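Local coordinates for ABC transporter substrate-binding protein (Rhizobium radiobacter, PDB 6TFX), which binds mannopinic acid as a periplasmic solute-binding protein and probably delivers this opine to an ABC transporter for import, at residues V40-N48 with F474-L485. Residues are numbered along the deposited sequence; the frame is centred on the assembly and turned at random.
Sequences VRFAPGSAN and FELKGSMPSAPL
Gly45 O takes two backbone N-H groups from the facing loop, and their geometries differ. Lys477 N, 2.9 Å from Gly45 O, lies in the carbonyl plane on a lone pair, whereas Gly478 N, also 2.9 Å from Gly45 O, sits 56° out of that plane. Packing is tightest here: Gly45, whose positive phi (89°) suits glycine at this place in a type II turn, brings CA within 3.3 Å of Glu475 O in a CA-H...O contact. Phe474 CG lies between its backbone N and carbonyl carbon (chi1 45°), which swings the ring against the Pro44-Gly45 backbone; Pro44 CB stands over one face, 3.8 Å from the ring centroid, in a CH-pi contact. Leu485 CD2 closes on Pro44 CA. At the other end, Met480 puts CG over the Phe42 ring face, 3.7 Å from Phe42 CZ, while SD meets the same ring obliquely. Waters bridge Pro44 O to Glu475 O, Gly45 N to Gly478 O, and Ser46 O to Met480 N. The solvent side is looser: a water joins Asn48 ND2 to Lys477 NZ, weakly at the lysine. The Ala43-Ser46 type II beta turn thus packs on the 474-485 loop, two distant chain regions meeting in the periplasmic binding protein fold.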
loop_
_atom_site.group_PDB
_atom_site.type_symbol
_atom_site.label_atom_id
_atom_site.label_comp_id
_atom_site.label_asym_id
_atom_site.label_seq_id
_atom_site.Cartn_x
_atom_site.Cartn_y
_atom_site.Cartn_z
ATOM N N VAL A 40 16.417 -1.662 8.842
ATOM C CA VAL A 40 17.020 -1.292 7.538
ATOM C C VAL A 40 16.005 -0.448 6.782
ATOM O O VAL A 40 14.848 -0.367 7.194
ATOM C CB VAL A 40 17.457 -2.555 6.734
ATOM C CG1 VAL A 40 18.517 -3.348 7.492
ATOM C CG2 VAL A 40 16.260 -3.470 6.423
ATOM N N ARG A 41 16.402 0.161 5.648
ATOM C CA ARG A 41 15.391 0.948 4.974
ATOM C C ARG A 41 15.620 0.918 3.497
ATOM O O ARG A 41 16.740 0.695 3.056
ATOM C CB ARG A 41 15.464 2.415 5.451
ATOM C CG ARG A 41 16.778 3.133 5.039
ATOM C CD ARG A 41 16.616 4.613 5.276
ATOM N NE ARG A 41 17.779 5.391 4.867
ATOM C CZ ARG A 41 17.836 6.710 4.980
ATOM N NH1 ARG A 41 16.794 7.388 5.465
ATOM N NH2 ARG A 41 18.929 7.368 4.609
ATOM N N PHE A 42 14.582 1.205 2.738
ATOM C CA PHE A 42 14.735 1.427 1.307
ATOM C C PHE A 42 15.554 2.739 1.195
ATOM O O PHE A 42 15.432 3.628 2.047
ATOM C CB PHE A 42 13.360 1.716 0.700
ATOM C CG PHE A 42 12.584 0.441 0.507
ATOM C CD1 PHE A 42 11.849 -0.111 1.554
ATOM C CD2 PHE A 42 12.528 -0.167 -0.734
ATOM C CE1 PHE A 42 11.143 -1.312 1.375
ATOM C CE2 PHE A 42 11.812 -1.359 -0.918
ATOM C CZ PHE A 42 11.153 -1.935 0.145
ATOM N N ALA A 43 16.373 2.879 0.145
ATOM C CA ALA A 43 17.073 4.144 -0.034
ATOM C C ALA A 43 16.015 5.215 -0.263
ATOM O O ALA A 43 15.059 4.977 -1.020
ATOM C CB ALA A 43 17.962 4.070 -1.272
ATOM N N PRO A 44 16.174 6.407 0.338
ATOM C CA PRO A 44 15.210 7.490 0.070
ATOM C C PRO A 44 15.079 7.716 -1.444
ATOM O O PRO A 44 16.091 7.826 -2.167
ATOM C CB PRO A 44 15.833 8.694 0.772
ATOM C CG PRO A 44 16.618 8.069 1.927
ATOM C CD PRO A 44 17.218 6.826 1.294
ATOM N N GLY A 45 13.834 7.727 -1.908
ATOM C CA GLY A 45 13.532 7.894 -3.324
ATOM C C GLY A 45 13.465 6.611 -4.130
ATOM O O GLY A 45 13.212 6.658 -5.338
ATOM N N SER A 46 13.651 5.453 -3.479
ATOM C CA SER A 46 13.524 4.154 -4.134
ATOM C C SER A 46 12.442 3.295 -3.475
ATOM O O SER A 46 12.300 3.306 -2.240
ATOM C CB SER A 46 14.835 3.379 -4.104
ATOM O OG SER A 46 14.687 2.125 -4.766
ATOM N N ALA A 47 11.697 2.533 -4.312
ATOM C CA ALA A 47 10.717 1.563 -3.825
ATOM C C ALA A 47 11.255 0.170 -4.146
ATOM O O ALA A 47 10.507 -0.798 -4.036
ATOM C CB ALA A 47 9.369 1.755 -4.514
ATOM N N ASN A 48 12.529 0.070 -4.572
ATOM C CA ASN A 48 13.078 -1.232 -4.938
ATOM C C ASN A 48 13.838 -1.854 -3.766
ATOM O O ASN A 48 14.768 -1.213 -3.250
ATOM C CB ASN A 48 14.006 -1.110 -6.154
ATOM C CG ASN A 48 14.266 -2.434 -6.835
ATOM O OD1 ASN A 48 14.501 -3.455 -6.183
ATOM N ND2 ASN A 48 14.218 -2.455 -8.164
ATOM N N PHE A 474 17.061 14.075 -3.093
ATOM C CA PHE A 474 17.345 12.839 -3.845
ATOM C C PHE A 474 16.314 12.761 -4.979
ATOM O O PHE A 474 15.346 13.519 -4.993
ATOM C CB PHE A 474 17.188 11.599 -2.933
ATOM C CG PHE A 474 15.946 11.607 -2.072
ATOM C CD1 PHE A 474 14.721 11.183 -2.578
ATOM C CD2 PHE A 474 15.993 12.082 -0.762
ATOM C CE1 PHE A 474 13.560 11.232 -1.789
ATOM C CE2 PHE A 474 14.833 12.140 0.020
ATOM C CZ PHE A 474 13.629 11.710 -0.499
ATOM N N GLU A 475 16.491 11.822 -5.881
ATOM C CA GLU A 475 15.538 11.646 -6.968
ATOM C C GLU A 475 14.347 10.824 -6.434
ATOM O O GLU A 475 14.528 9.707 -5.929
ATOM C CB GLU A 475 16.223 10.919 -8.124
ATOM C CG GLU A 475 15.273 10.562 -9.249
ATOM C CD GLU A 475 15.865 9.572 -10.232
ATOM O OE1 GLU A 475 16.727 8.750 -9.839
ATOM O OE2 GLU A 475 15.440 9.607 -11.404
ATOM N N LEU A 476 13.145 11.378 -6.545
ATOM C CA LEU A 476 11.970 10.654 -6.075
ATOM C C LEU A 476 11.494 9.737 -7.204
ATOM O O LEU A 476 10.722 10.174 -8.062
ATOM C CB LEU A 476 10.866 11.623 -5.606
ATOM C CG LEU A 476 9.529 10.997 -5.128
ATOM C CD1 LEU A 476 9.735 9.891 -4.028
ATOM C CD2 LEU A 476 8.596 12.083 -4.627
ATOM N N LYS A 477 12.023 8.508 -7.258
ATOM C CA LYS A 477 11.583 7.557 -8.279
ATOM C C LYS A 477 10.404 6.759 -7.714
ATOM O O LYS A 477 9.444 6.450 -8.429
ATOM C CB LYS A 477 12.716 6.586 -8.633
ATOM C CG LYS A 477 12.446 5.753 -9.889
ATOM C CD LYS A 477 13.636 4.862 -10.239
ATOM C CE LYS A 477 13.411 4.068 -11.504
ATOM N NZ LYS A 477 12.798 2.739 -11.226
ATOM N N GLY A 478 10.528 6.379 -6.447
ATOM C CA GLY A 478 9.505 5.566 -5.809
ATOM C C GLY A 478 9.568 5.642 -4.301
ATOM O O GLY A 478 10.578 6.067 -3.731
ATOM N N SER A 479 8.482 5.216 -3.655
ATOM C CA SER A 479 8.393 5.146 -2.203
ATOM C C SER A 479 7.376 4.042 -2.028
ATOM O O SER A 479 6.383 4.026 -2.754
ATOM C CB SER A 479 7.833 6.451 -1.636
ATOM O OG SER A 479 7.923 6.530 -0.223
ATOM N N MET A 480 7.598 3.106 -1.104
ATOM C CA MET A 480 6.657 1.995 -0.982
ATOM C C MET A 480 5.161 2.430 -0.836
ATOM O O MET A 480 4.312 1.770 -1.464
ATOM C CB MET A 480 7.079 0.998 0.085
ATOM C CG MET A 480 8.055 -0.056 -0.445
ATOM S SD MET A 480 7.577 -1.018 -1.927
ATOM C CE MET A 480 5.895 -1.590 -1.448
ATOM N N PRO A 481 4.803 3.544 -0.150
ATOM C CA PRO A 481 3.389 3.963 -0.128
ATOM C C PRO A 481 2.915 4.686 -1.419
ATOM O O PRO A 481 1.747 5.071 -1.482
ATOM C CB PRO A 481 3.342 4.963 1.037
ATOM C CG PRO A 481 4.611 4.793 1.783
ATOM C CD PRO A 481 5.601 4.405 0.741
ATOM N N SER A 482 3.809 4.910 -2.420
ATOM C CA SER A 482 3.530 5.640 -3.677
ATOM C C SER A 482 3.266 7.135 -3.406
ATOM O O SER A 482 2.525 7.806 -4.154
ATOM C CB SER A 482 2.377 5.010 -4.467
ATOM O OG SER A 482 2.618 3.633 -4.717
ATOM N N ALA A 483 3.905 7.661 -2.337
ATOM C CA ALA A 483 3.749 9.045 -1.903
ATOM C C ALA A 483 5.121 9.637 -1.609
ATOM O O ALA A 483 6.062 8.892 -1.320
ATOM C CB ALA A 483 2.892 9.101 -0.650
ATOM N N PRO A 484 5.257 10.968 -1.636
ATOM C CA PRO A 484 6.567 11.569 -1.325
ATOM C C PRO A 484 7.104 11.161 0.044
ATOM O O PRO A 484 6.350 10.976 1.001
ATOM C CB PRO A 484 6.276 13.071 -1.332
ATOM C CG PRO A 484 5.071 13.232 -2.212
ATOM C CD PRO A 484 4.246 12.001 -1.934
ATOM N N LEU A 485 8.431 11.059 0.125
ATOM C CA LEU A 485 9.119 10.765 1.367
ATOM C C LEU A 485 9.811 12.061 1.780
ATOM O O LEU A 485 10.694 12.560 1.065
ATOM C CB LEU A 485 10.161 9.636 1.195
ATOM C CG LEU A 485 10.929 9.253 2.461
ATOM C CD1 LEU A 485 10.028 8.512 3.461
ATOM C CD2 LEU A 485 12.148 8.419 2.120
HETATM O O HOH W 1 16.734 7.811 -5.038
HETATM O O HOH W 2 11.264 6.999 -1.158
HETATM O O HOH W 3 10.333 2.979 -0.224
HETATM O O HOH W 4 14.185 0.311 -9.489
#